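PDB 6WB6: transferrin from Manduca sexta, which binds a single ferric ion together with a carbonate-type anion and transports the iron. Local coordinates for residues A[55-58]-A[59-62]; A[370-373]-A[374-377]; A[328-331]-A[332-336]; A[344-347]-A[348-352]. All coordinates share one frame; numbering follows the deposited sequence.

Contact 1: A[55-58]-A[59-62]; sequences PVDP and EDMY
D60 turns back along its own chain to hold the amide of D57, the residue just before helix 58-65. Its CB lies 3.3 Å from D57 O and 3.7 Å from V56 CG1, with V56 and D60 passing in opposite directions. CG is placed anti to the carbonyl carbon (chi1 -58°), and OD2 then takes the D57 N-H at 2.8 Å (153°), met on the anti side and somewhat out of the carboxylate plane. This is the bond from the N3 side chain to the N-cap amide that a capping box would contain; the reciprocal bond from the D57 side chain is missing. OD1 goes to R376, and OD2 is also paired with R39. Beside this bond, V56 and M61 cross at about a right angle, M61 CE pressing tightly on V56 CG2 at 3.5 Å. The helix is begun by M61 N to D57 O at 3.1 Å and by Y62 N to P58 O. With an alanine in place of D60, the D57 amide would probably lose its acceptor, and R39 and R376 would each be short of a carboxylate. D57 is a predicted iron ligand, but its carboxylate here bonds Q274 and R376, and the ferric ion is held by Y90 and Y204. D57 OD2 and D60 OD2 come within 3.8 Å in carboxylates lying side by side, their planes 23° apart, a like-charge approach that the neighbouring arginines probably make tolerable.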
ATOM      1  N   PRO A  55      18.280 -11.081  -4.332  1.00 17.70           N
ATOM      2  CA  PRO A  55      17.360 -11.830  -3.471  1.00 20.29           C
ATOM      3  C   PRO A  55      15.908 -11.646  -3.902  1.00 19.73           C
ATOM      4  O   PRO A  55      15.494 -10.566  -4.321  1.00 19.37           O
ATOM      5  CB  PRO A  55      17.615 -11.220  -2.085  1.00 21.15           C
ATOM      6  CG  PRO A  55      18.097  -9.829  -2.399  1.00 30.03           C
ATOM      7  CD  PRO A  55      18.957  -9.999  -3.594  1.00 16.71           C
ATOM      8  N   VAL A  56      15.128 -12.709  -3.772  1.00 21.39           N
ATOM      9  CA  VAL A  56      13.752 -12.731  -4.250  1.00 27.67           C
ATOM     10  C   VAL A  56      12.877 -13.461  -3.238  1.00 25.42           C
ATOM     11  O   VAL A  56      13.276 -14.496  -2.692  1.00 20.79           O
ATOM     12  CB  VAL A  56      13.645 -13.423  -5.627  1.00 22.83           C
ATOM     13  CG1 VAL A  56      14.110 -12.506  -6.778  1.00 28.40           C
ATOM     14  CG2 VAL A  56      14.429 -14.708  -5.606  1.00 25.84           C
ATOM     15  N   ASP A  57      11.679 -12.931  -3.002  1.00 23.28           N
ATOM     16  CA  ASP A  57      10.602 -13.750  -2.484  1.00 18.69           C
ATOM     17  C   ASP A  57      10.016 -14.573  -3.631  1.00 19.27           C
ATOM     18  O   ASP A  57      10.238 -14.257  -4.800  1.00 22.47           O
ATOM     19  CB  ASP A  57       9.514 -12.883  -1.848  1.00 17.84           C
ATOM     20  CG  ASP A  57      10.031 -11.997  -0.713  1.00 24.37           C
ATOM     21  OD1 ASP A  57      10.937 -12.402   0.059  1.00 22.86           O
ATOM     22  OD2 ASP A  57       9.495 -10.886  -0.579  1.00 20.17           O
ATOM     23  N   PRO A  58       9.250 -15.626  -3.319  1.00 22.40           N
ATOM     24  CA  PRO A  58       8.557 -16.384  -4.380  1.00 21.31           C
ATOM     25  C   PRO A  58       7.701 -15.507  -5.296  1.00 21.33           C
ATOM     26  O   PRO A  58       7.647 -15.714  -6.514  1.00 18.68           O
ATOM     27  CB  PRO A  58       7.707 -17.377  -3.566  1.00 19.85           C
ATOM     28  CG  PRO A  58       8.391 -17.466  -2.217  1.00 23.35           C
ATOM     29  CD  PRO A  58       8.843 -16.073  -1.972  1.00 26.14           C
ATOM     30  N   GLU A  59       7.033 -14.516  -4.724  1.00 15.93           N
ATOM     31  CA  GLU A  59       6.310 -13.543  -5.526  1.00 23.05           C
ATOM     32  C   GLU A  59       7.229 -12.854  -6.548  1.00 24.91           C
ATOM     33  O   GLU A  59       6.798 -12.536  -7.660  1.00 21.33           O
ATOM     34  CB  GLU A  59       5.645 -12.517  -4.597  1.00 16.52           C
ATOM     35  CG  GLU A  59       4.489 -13.060  -3.719  1.00 19.51           C
ATOM     36  CD  GLU A  59       4.963 -13.595  -2.341  1.00 23.82           C
ATOM     37  OE1 GLU A  59       6.136 -13.967  -2.227  1.00 18.14           O
ATOM     38  OE2 GLU A  59       4.173 -13.625  -1.373  1.00 19.81           O
ATOM     39  N   ASP A  60       8.495 -12.598  -6.183  1.00 22.59           N
ATOM     40  CA  ASP A  60       9.424 -11.945  -7.106  1.00 26.31           C
ATOM     41  C   ASP A  60       9.874 -12.901  -8.216  1.00 23.96           C
ATOM     42  O   ASP A  60      10.032 -12.494  -9.374  1.00 21.79           O
ATOM     43  CB  ASP A  60      10.633 -11.396  -6.330  1.00 18.47           C
ATOM     44  CG  ASP A  60      10.246 -10.402  -5.238  1.00 21.09           C
ATOM     45  OD1 ASP A  60       9.419  -9.488  -5.476  1.00 23.80           O
ATOM     46  OD2 ASP A  60      10.764 -10.549  -4.115  1.00 24.37           O
ATOM     47  N   MET A  61      10.102 -14.167  -7.874  1.00 18.87           N
ATOM     48  CA  MET A  61      10.402 -15.183  -8.879  1.00 27.37           C
ATOM     49  C   MET A  61       9.315 -15.219  -9.931  1.00 25.15           C
ATOM     50  O   MET A  61       9.592 -15.285 -11.137  1.00 19.84           O
ATOM     51  CB  MET A  61      10.544 -16.559  -8.212  1.00 23.04           C
ATOM     52  CG  MET A  61      11.625 -16.594  -7.123  1.00 29.73           C
ATOM     53  SD  MET A  61      11.607 -18.091  -6.093  1.00 20.67           S
ATOM     54  CE  MET A  61      12.721 -17.619  -4.757  1.00 22.82           C
ATOM     55  N   TYR A  62       8.064 -15.144  -9.486  1.00 23.81           N
ATOM     56  CA  TYR A  62       6.965 -15.101 -10.422  1.00 21.68           C
ATOM     57  C   TYR A  62       7.075 -13.886 -11.331  1.00 20.83           C
ATOM     58  O   TYR A  62       6.943 -14.011 -12.550  1.00 26.54           O
ATOM     59  CB  TYR A  62       5.631 -15.115  -9.671  1.00 23.27           C
ATOM     60  CG  TYR A  62       4.487 -15.186 -10.636  1.00 22.12           C
ATOM     61  CD1 TYR A  62       4.044 -16.410 -11.110  1.00 25.72           C
ATOM     62  CD2 TYR A  62       3.895 -14.031 -11.132  1.00 32.14           C
ATOM     63  CE1 TYR A  62       3.025 -16.492 -12.002  1.00 24.59           C
ATOM     64  CE2 TYR A  62       2.863 -14.106 -12.050  1.00 26.36           C
ATOM     65  CZ  TYR A  62       2.435 -15.346 -12.474  1.00 25.84           C
ATOM     66  OH  TYR A  62       1.420 -15.461 -13.382  1.00 28.09           O
TER

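Contact 2: A[370-373]-A[374-377]; sequences SVFA and FSRD
R376 lays its aliphatic chain over one face of the F372 ring, one turn back along helix 360-375. CG does the touching: it stands 3.8 Å from the ring centroid, 21° off the normal, in a CH-pi contact displaced toward the rim at CZ. The ring arrives there because F372 CG is anti to its backbone N (chi1 175°), while the R376 chain bends at chi2 and runs on past the ring, NE coming 3.6 Å from F372 CE1. The guanidinium is tilted against the ring plane and carries its charge beyond it, to D57 and D60. M610 and L617 pack against both F372 and R376. On the polar side, S375 OG sits between its backbone N and carbonyl carbon, from where it donates to F372 O at 2.6 Å, tilted from the carbonyl plane. F372 O also receives a weak bond from R376 N at 3.0 Å, and R376 N bonds to A373 O at 3.1 Å from above the carbonyl plane. Two regular helical bonds precede this: F374 N to S370 O and S375 N to V371 O. Beyond them D377, with positive phi, returns its N to F374 O at 3.1 Å, and the next amide returns to A373 O. This is a Schellman motif, closing the helix of the beta-alpha-beta unit formed by strand 352-357, helix 360-375 and strand 381-386.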
ATOM      1  N   SER A 370       1.814  -2.844 -12.069  1.00 14.06           N
ATOM      2  CA  SER A 370       0.775  -3.852 -12.253  1.00 19.96           C
ATOM      3  C   SER A 370       1.319  -5.248 -12.030  1.00 16.41           C
ATOM      4  O   SER A 370       0.671  -6.073 -11.396  1.00 12.15           O
ATOM      5  CB  SER A 370       0.173  -3.782 -13.650  1.00 14.28           C
ATOM      6  OG  SER A 370      -0.577  -4.932 -13.864  1.00 20.32           O
ATOM      7  N   VAL A 371       2.481  -5.552 -12.615  1.00 15.84           N
ATOM      8  CA  VAL A 371       3.023  -6.895 -12.478  1.00 20.24           C
ATOM      9  C   VAL A 371       3.384  -7.171 -11.026  1.00 18.87           C
ATOM     10  O   VAL A 371       3.180  -8.277 -10.519  1.00 19.14           O
ATOM     11  CB  VAL A 371       4.229  -7.087 -13.409  1.00 26.35           C
ATOM     12  CG1 VAL A 371       4.606  -8.519 -13.432  1.00 22.90           C
ATOM     13  CG2 VAL A 371       3.886  -6.685 -14.820  1.00 28.54           C
ATOM     14  N   PHE A 372       3.881  -6.162 -10.322  1.00 15.37           N
ATOM     15  CA  PHE A 372       4.177  -6.353  -8.913  1.00 18.20           C
ATOM     16  C   PHE A 372       2.893  -6.620  -8.125  1.00 20.45           C
ATOM     17  O   PHE A 372       2.789  -7.620  -7.397  1.00 18.72           O
ATOM     18  CB  PHE A 372       4.909  -5.127  -8.371  1.00 14.15           C
ATOM     19  CG  PHE A 372       5.139  -5.190  -6.901  1.00 14.34           C
ATOM     20  CD1 PHE A 372       6.127  -6.005  -6.389  1.00 17.26           C
ATOM     21  CD2 PHE A 372       4.376  -4.450  -6.040  1.00 15.22           C
ATOM     22  CE1 PHE A 372       6.329  -6.090  -5.027  1.00 24.35           C
ATOM     23  CE2 PHE A 372       4.568  -4.539  -4.682  1.00 19.52           C
ATOM     24  CZ  PHE A 372       5.553  -5.353  -4.180  1.00 18.83           C
ATOM     25  N   ALA A 373       1.896  -5.742  -8.274  1.00 20.09           N
ATOM     26  CA  ALA A 373       0.644  -5.906  -7.541  1.00 23.63           C
ATOM     27  C   ALA A 373       0.061  -7.288  -7.763  1.00 17.95           C
ATOM     28  O   ALA A 373      -0.387  -7.943  -6.817  1.00 19.87           O
ATOM     29  CB  ALA A 373      -0.368  -4.855  -7.957  1.00 10.91           C
ATOM     30  N   PHE A 374       0.047  -7.744  -9.018  1.00 11.78           N
ATOM     31  CA  PHE A 374      -0.523  -9.052  -9.301  1.00 16.58           C
ATOM     32  C   PHE A 374       0.256 -10.149  -8.595  1.00 19.42           C
ATOM     33  O   PHE A 374      -0.329 -11.033  -7.972  1.00 22.02           O
ATOM     34  CB  PHE A 374      -0.535  -9.320 -10.792  1.00 16.06           C
ATOM     35  CG  PHE A 374      -1.133 -10.624 -11.140  1.00 18.50           C
ATOM     36  CD1 PHE A 374      -2.498 -10.756 -11.237  1.00 20.24           C
ATOM     37  CD2 PHE A 374      -0.335 -11.719 -11.385  1.00 21.28           C
ATOM     38  CE1 PHE A 374      -3.073 -11.944 -11.560  1.00 20.09           C
ATOM     39  CE2 PHE A 374      -0.905 -12.928 -11.717  1.00 22.59           C
ATOM     40  CZ  PHE A 374      -2.281 -13.036 -11.807  1.00 22.20           C
ATOM     41  N   SER A 375       1.585 -10.123  -8.704  1.00 17.09           N
ATOM     42  CA  SER A 375       2.396 -11.135  -8.046  1.00 25.49           C
ATOM     43  C   SER A 375       2.214 -11.114  -6.535  1.00 19.72           C
ATOM     44  O   SER A 375       2.570 -12.088  -5.872  1.00 19.44           O
ATOM     45  CB  SER A 375       3.878 -10.939  -8.387  1.00 14.72           C
ATOM     46  OG  SER A 375       4.336  -9.699  -7.899  1.00 19.81           O
ATOM     47  N   ARG A 376       1.704 -10.017  -5.977  1.00 18.97           N
ATOM     48  CA  ARG A 376       1.532  -9.865  -4.540  1.00 23.57           C
ATOM     49  C   ARG A 376       0.077 -10.032  -4.107  1.00 22.81           C
ATOM     50  O   ARG A 376      -0.315  -9.522  -3.054  1.00 18.69           O
ATOM     51  CB  ARG A 376       2.054  -8.508  -4.102  1.00 18.07           C
ATOM     52  CG  ARG A 376       3.577  -8.363  -4.218  1.00 23.99           C
ATOM     53  CD  ARG A 376       4.301  -9.044  -3.064  1.00 21.72           C
ATOM     54  NE  ARG A 376       5.720  -9.241  -3.371  1.00 19.39           N
ATOM     55  CZ  ARG A 376       6.641  -9.600  -2.480  1.00 23.05           C
ATOM     56  NH1 ARG A 376       6.308  -9.793  -1.213  1.00 14.92           N
ATOM     57  NH2 ARG A 376       7.906  -9.745  -2.861  1.00 29.53           N
ATOM     58  N   ASP A 377      -0.730 -10.696  -4.933  1.00 23.13           N
ATOM     59  CA  ASP A 377      -2.087 -11.116  -4.600  1.00 23.09           C
ATOM     60  C   ASP A 377      -3.044  -9.945  -4.407  1.00 23.89           C
ATOM     61  O   ASP A 377      -4.054 -10.076  -3.702  1.00 25.19           O
ATOM     62  CB  ASP A 377      -2.121 -12.012  -3.357  1.00 20.57           C
ATOM     63  CG  ASP A 377      -3.398 -12.866  -3.319  1.00 23.43           C
ATOM     64  OD1 ASP A 377      -3.636 -13.582  -4.310  1.00 30.82           O
ATOM     65  OD2 ASP A 377      -4.182 -12.769  -2.361  1.00 20.00           O
TER

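Contact 3: A[328-331]-A[332-336]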
ATOM      1  N   LYS A 328      14.513 -23.407 -12.646  1.00 21.34           N
ATOM      2  CA  LYS A 328      13.825 -22.239 -13.169  1.00 30.29           C
ATOM      3  C   LYS A 328      12.800 -21.756 -12.145  1.00 27.51           C
ATOM      4  O   LYS A 328      12.310 -22.545 -11.337  1.00 19.77           O
ATOM      5  CB  LYS A 328      13.127 -22.565 -14.486  1.00 30.97           C
ATOM      6  CG  LYS A 328      14.070 -22.986 -15.623  1.00 35.31           C
ATOM      7  CD  LYS A 328      14.829 -21.788 -16.190  1.00 48.38           C
ATOM      8  CE  LYS A 328      13.921 -20.819 -16.967  1.00 46.59           C
ATOM      9  NZ  LYS A 328      14.044 -19.404 -16.451  1.00 33.03           N
ATOM     10  N   PRO A 329      12.463 -20.468 -12.149  1.00 22.42           N
ATOM     11  CA  PRO A 329      11.585 -19.966 -11.084  1.00 19.81           C
ATOM     12  C   PRO A 329      10.201 -20.577 -11.128  1.00 26.42           C
ATOM     13  O   PRO A 329       9.668 -20.974 -10.083  1.00 26.82           O
ATOM     14  CB  PRO A 329      11.567 -18.444 -11.315  1.00 16.83           C
ATOM     15  CG  PRO A 329      12.053 -18.271 -12.750  1.00 26.35           C
ATOM     16  CD  PRO A 329      12.980 -19.390 -13.005  1.00 24.71           C
ATOM     17  N   ILE A 330       9.599 -20.689 -12.309  1.00 22.04           N
ATOM     18  CA  ILE A 330       8.243 -21.208 -12.338  1.00 21.20           C
ATOM     19  C   ILE A 330       8.224 -22.691 -11.969  1.00 24.36           C
ATOM     20  O   ILE A 330       7.250 -23.178 -11.376  1.00 22.62           O
ATOM     21  CB  ILE A 330       7.612 -20.927 -13.712  1.00 26.41           C
ATOM     22  CG1 ILE A 330       6.099 -20.796 -13.574  1.00 25.33           C
ATOM     23  CG2 ILE A 330       7.990 -22.018 -14.722  1.00 36.37           C
ATOM     24  CD1 ILE A 330       5.668 -19.443 -13.084  1.00 26.79           C
ATOM     25  N   ASP A 331       9.287 -23.433 -12.288  1.00 22.89           N
ATOM     26  CA  ASP A 331       9.359 -24.816 -11.825  1.00 22.96           C
ATOM     27  C   ASP A 331       9.570 -24.864 -10.324  1.00 30.46           C
ATOM     28  O   ASP A 331       9.070 -25.774  -9.642  1.00 21.73           O
ATOM     29  CB  ASP A 331      10.477 -25.563 -12.543  1.00 27.91           C
ATOM     30  CG  ASP A 331      10.209 -25.695 -14.024  1.00 30.56           C
ATOM     31  OD1 ASP A 331       9.027 -25.766 -14.390  1.00 30.09           O
ATOM     32  OD2 ASP A 331      11.169 -25.720 -14.812  1.00 27.23           O
ATOM     33  N   TYR A 332      10.315 -23.892  -9.798  1.00 26.11           N
ATOM     34  CA  TYR A 332      10.441 -23.749  -8.358  1.00 21.57           C
ATOM     35  C   TYR A 332       9.083 -23.514  -7.720  1.00 24.49           C
ATOM     36  O   TYR A 332       8.738 -24.142  -6.713  1.00 20.07           O
ATOM     37  CB  TYR A 332      11.370 -22.581  -8.056  1.00 23.91           C
ATOM     38  CG  TYR A 332      11.638 -22.346  -6.585  1.00 23.51           C
ATOM     39  CD1 TYR A 332      12.450 -23.203  -5.865  1.00 17.82           C
ATOM     40  CD2 TYR A 332      11.095 -21.257  -5.930  1.00 22.20           C
ATOM     41  CE1 TYR A 332      12.727 -22.977  -4.545  1.00 22.77           C
ATOM     42  CE2 TYR A 332      11.361 -21.019  -4.587  1.00 14.32           C
ATOM     43  CZ  TYR A 332      12.175 -21.887  -3.905  1.00 19.99           C
ATOM     44  OH  TYR A 332      12.443 -21.689  -2.563  1.00 24.31           O
ATOM     45  N   LEU A 333       8.302 -22.583  -8.287  1.00 21.22           N
ATOM     46  CA  LEU A 333       6.990 -22.292  -7.727  1.00 17.38           C
ATOM     47  C   LEU A 333       6.032 -23.445  -7.952  1.00 25.95           C
ATOM     48  O   LEU A 333       5.249 -23.788  -7.054  1.00 17.63           O
ATOM     49  CB  LEU A 333       6.416 -21.020  -8.333  1.00 18.86           C
ATOM     50  CG  LEU A 333       7.192 -19.743  -8.059  1.00 14.30           C
ATOM     51  CD1 LEU A 333       6.556 -18.624  -8.842  1.00 18.69           C
ATOM     52  CD2 LEU A 333       7.235 -19.410  -6.633  1.00 18.31           C
ATOM     53  N   ASN A 334       6.082 -24.050  -9.143  1.00 18.47           N
ATOM     54  CA  ASN A 334       5.193 -25.160  -9.449  1.00 19.80           C
ATOM     55  C   ASN A 334       5.291 -26.262  -8.405  1.00 21.90           C
ATOM     56  O   ASN A 334       4.272 -26.810  -7.984  1.00 20.71           O
ATOM     57  CB  ASN A 334       5.513 -25.735 -10.820  1.00 27.54           C
ATOM     58  CG  ASN A 334       4.862 -24.962 -11.949  1.00 25.26           C
ATOM     59  OD1 ASN A 334       4.128 -23.990 -11.733  1.00 24.15           O
ATOM     60  ND2 ASN A 334       5.131 -25.397 -13.165  1.00 18.95           N
ATOM     61  N   LYS A 335       6.502 -26.628  -7.991  1.00 20.55           N
ATOM     62  CA  LYS A 335       6.591 -27.832  -7.178  1.00 22.64           C
ATOM     63  C   LYS A 335       6.071 -27.605  -5.765  1.00 28.85           C
ATOM     64  O   LYS A 335       6.002 -28.555  -4.964  1.00 19.37           O
ATOM     65  CB  LYS A 335       8.035 -28.351  -7.146  1.00 28.06           C
ATOM     66  CG  LYS A 335       9.060 -27.380  -6.568  1.00 27.32           C
ATOM     67  CD  LYS A 335      10.464 -27.949  -6.646  1.00 24.76           C
ATOM     68  CE  LYS A 335      11.471 -27.031  -6.009  1.00 27.92           C
ATOM     69  NZ  LYS A 335      11.330 -26.956  -4.521  1.00 26.54           N
ATOM     70  N   ALA A 336       5.704 -26.368  -5.450  1.00 22.77           N
ATOM     71  CA  ALA A 336       5.048 -26.053  -4.204  1.00 27.83           C
ATOM     72  C   ALA A 336       3.543 -25.943  -4.378  1.00 28.00           C
ATOM     73  O   ALA A 336       2.839 -25.748  -3.386  1.00 20.08           O
ATOM     74  CB  ALA A 336       5.598 -24.750  -3.636  1.00 16.03           C
TER
HETATM   75  O   HOH W   1       7.161 -27.260 -13.558  1.00 22.33           O
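N334 N meets I330 O at 2.7 Å, the shortest backbone bond in this short helix, with an N-H...O angle of 156°. The N334 side chain folds back over that same carbonyl: CG is anti to its own carbonyl carbon (chi1 -83°), which puts it 3.0 Å from I330 O. The amide oxygen OD1 faces I330 O at 3.2 Å as a second acceptor and takes its hydrogen bond instead from T339. ND2 is turned the other way, toward D331, yet lies 4.1 Å from D331 OD1, too far for a direct bond. One water closes the gap: it donates to D331 OD1 and accepts from N334 ND2 at 2.8 Å, bridging a carboxylate and an amide whose planes stand 55° apart. On the side facing helix 58-65, L333 N binds P329 O at 2.8 Å, and L333 CD1 approaches I330 CD1 loosely; L333 packs on P58 and Y62 of that helix. Y332 N bonds to K328 O, while its hydroxyl meets W273 O. At the far end K335 N reaches D331 O from above the carbonyl plane, and K335 and A336 touch the sugar attached at N337. The helix is thus two-faced: apolar side chains bind it to helix 58-65, and on the solvent side a water links D331 OD1 to N334 ND2, while N334 OD1 is bonded to T339.

Contact 4: A[344-347]-A[348-352]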
ATOM      1  N   ARG A 344      -3.980 -16.933  -8.436  1.00 18.84           N
ATOM      2  CA  ARG A 344      -5.379 -17.008  -8.023  1.00 16.28           C
ATOM      3  C   ARG A 344      -6.176 -15.834  -8.565  1.00 21.45           C
ATOM      4  O   ARG A 344      -5.736 -14.675  -8.536  1.00 21.00           O
ATOM      5  CB  ARG A 344      -5.511 -17.033  -6.507  1.00 22.09           C
ATOM      6  CG  ARG A 344      -6.969 -17.099  -6.038  1.00 25.10           C
ATOM      7  CD  ARG A 344      -7.000 -17.428  -4.580  1.00 23.86           C
ATOM      8  NE  ARG A 344      -6.484 -16.314  -3.813  1.00 21.42           N
ATOM      9  CZ  ARG A 344      -7.199 -15.260  -3.444  1.00 27.87           C
ATOM     10  NH1 ARG A 344      -8.477 -15.163  -3.775  1.00 24.22           N
ATOM     11  NH2 ARG A 344      -6.630 -14.289  -2.748  1.00 25.32           N
ATOM     12  N   GLY A 345      -7.359 -16.155  -9.058  1.00 23.05           N
ATOM     13  CA  GLY A 345      -8.316 -15.158  -9.479  1.00 21.42           C
ATOM     14  C   GLY A 345      -9.686 -15.449  -8.890  1.00 31.56           C
ATOM     15  O   GLY A 345      -9.826 -16.119  -7.852  1.00 22.56           O
ATOM     16  N   HIS A 346     -10.715 -14.957  -9.563  1.00 24.26           N
ATOM     17  CA  HIS A 346     -12.081 -15.077  -9.073  1.00 25.40           C
ATOM     18  C   HIS A 346     -13.030 -15.590 -10.154  1.00 34.10           C
ATOM     19  O   HIS A 346     -14.252 -15.443 -10.032  1.00 30.69           O
ATOM     20  CB  HIS A 346     -12.534 -13.731  -8.513  1.00 30.66           C
ATOM     21  CG  HIS A 346     -11.662 -13.232  -7.399  1.00 24.85           C
ATOM     22  ND1 HIS A 346     -10.510 -12.501  -7.621  1.00 24.26           N
ATOM     23  CD2 HIS A 346     -11.755 -13.391  -6.055  1.00 35.60           C
ATOM     24  CE1 HIS A 346      -9.939 -12.228  -6.460  1.00 28.36           C
ATOM     25  NE2 HIS A 346     -10.676 -12.754  -5.493  1.00 24.35           N
ATOM     26  N   GLY A 347     -12.500 -16.238 -11.179  1.00 37.83           N
ATOM     27  CA  GLY A 347     -13.323 -16.679 -12.281  1.00 33.65           C
ATOM     28  C   GLY A 347     -13.472 -15.607 -13.340  1.00 36.38           C
ATOM     29  O   GLY A 347     -13.503 -14.411 -13.052  1.00 26.41           O
ATOM     30  N   ALA A 348     -13.577 -16.053 -14.587  1.00 45.34           N
ATOM     31  CA  ALA A 348     -13.775 -15.132 -15.694  1.00 45.85           C
ATOM     32  C   ALA A 348     -15.118 -14.412 -15.568  1.00 42.16           C
ATOM     33  O   ALA A 348     -16.101 -14.994 -15.093  1.00 42.17           O
ATOM     34  CB  ALA A 348     -13.711 -15.885 -17.016  1.00 33.41           C
ATOM     35  N   PRO A 349     -15.192 -13.133 -15.961  1.00 43.76           N
ATOM     36  CA  PRO A 349     -14.045 -12.323 -16.398  1.00 50.19           C
ATOM     37  C   PRO A 349     -13.261 -11.770 -15.203  1.00 44.79           C
ATOM     38  O   PRO A 349     -13.877 -11.123 -14.360  1.00 50.88           O
ATOM     39  CB  PRO A 349     -14.702 -11.195 -17.190  1.00 48.11           C
ATOM     40  CG  PRO A 349     -16.037 -11.002 -16.504  1.00 39.93           C
ATOM     41  CD  PRO A 349     -16.435 -12.346 -15.925  1.00 42.95           C
ATOM     42  N   GLU A 350     -11.951 -12.005 -15.119  1.00 33.61           N
ATOM     43  CA  GLU A 350     -11.182 -11.425 -14.026  1.00 32.95           C
ATOM     44  C   GLU A 350     -11.296  -9.898 -14.066  1.00 37.32           C
ATOM     45  O   GLU A 350     -11.144  -9.269 -15.117  1.00 38.17           O
ATOM     46  CB  GLU A 350      -9.722 -11.881 -14.113  1.00 33.91           C
ATOM     47  CG  GLU A 350      -9.523 -13.426 -14.170  1.00 41.72           C
ATOM     48  CD  GLU A 350      -9.823 -14.156 -12.855  1.00 31.43           C
ATOM     49  OE1 GLU A 350      -9.906 -15.397 -12.881  1.00 33.87           O
ATOM     50  OE2 GLU A 350      -9.964 -13.505 -11.802  1.00 24.29           O
ATOM     51  N   LEU A 351     -11.588  -9.294 -12.922  1.00 29.05           N
ATOM     52  CA  LEU A 351     -11.837  -7.859 -12.923  1.00 27.85           C
ATOM     53  C   LEU A 351     -10.533  -7.109 -13.126  1.00 25.05           C
ATOM     54  O   LEU A 351      -9.493  -7.478 -12.581  1.00 25.73           O
ATOM     55  CB  LEU A 351     -12.501  -7.405 -11.625  1.00 26.72           C
ATOM     56  CG  LEU A 351     -12.818  -5.908 -11.592  1.00 24.50           C
ATOM     57  CD1 LEU A 351     -13.829  -5.521 -12.682  1.00 38.24           C
ATOM     58  CD2 LEU A 351     -13.312  -5.492 -10.240  1.00 26.97           C
ATOM     59  N   VAL A 352     -10.595  -6.040 -13.909  1.00 32.99           N
ATOM     60  CA  VAL A 352      -9.427  -5.228 -14.227  1.00 24.98           C
ATOM     61  C   VAL A 352      -9.776  -3.788 -13.922  1.00 23.76           C
ATOM     62  O   VAL A 352     -10.876  -3.329 -14.235  1.00 32.18           O
ATOM     63  CB  VAL A 352      -9.008  -5.388 -15.703  1.00 26.84           C
ATOM     64  CG1 VAL A 352      -7.906  -4.386 -16.079  1.00 26.11           C
ATOM     65  CG2 VAL A 352      -8.566  -6.814 -15.970  1.00 29.58           C
TER
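E350 curls back across the turn and offers its carboxylate to two successive amides. The stronger grip is H346 N to E350 OE2 at 2.8 Å, nearly straight at 168° and on the syn lone pair of that oxygen; E350 OE1 takes G347 N weakly at 3.2 Å. The chain reaches them through a bend at chi2 (-71°), CG lying anti to the carbonyl carbon. E350 OE2 also presses against the CA of G345 at 3.3 Å, where a side chain would collide with it, so glycine fits this place. G347 has positive phi, and its backbone angles likewise call for glycine. E350 OE2 lies at the edge of the H346 ring, near its plane, with H346 ND1 4.3 Å away. Were E350 an alanine, the H346 and G347 amides would probably be left without this acceptor and the turn would be free to shift. In the next shell, H346 NE2 is fixed by E151, which also pairs with R344, and the ring packs on M140, P147 and R379. At the crest a cis peptide bond before P349 probably helps to reverse the chain, and A348 O is held by N141. Farther on, L351 pairs through its backbone with I381 as the chain enters strand 352-357. A compact reverse turn stapled by a carboxylate therefore lies on the connection between the two lobes of the transferrin fold.

How the contacts relate
Following the chain, contact 1 (55-62), contact 3 (328-336), contact 4 (344-352) and contact 2 (370-377) come in series; each closes only a local turn, and none nests in or crosses another. Contact 1 starts the helix after strand 53-56, and helix 329-334 of contact 3 packs beside it, M61 SD lying 3.2 Å from Y332 CD2. From the later half, contact 2 reaches contact 1 through the R376 guanidinium, which bridges to the carboxylates there, and contact 4 through D377 OD2 to R344 NH2, 2.9 Å. Contact 2 thus ties the second lobe's first helix to both the first lobe and the linker.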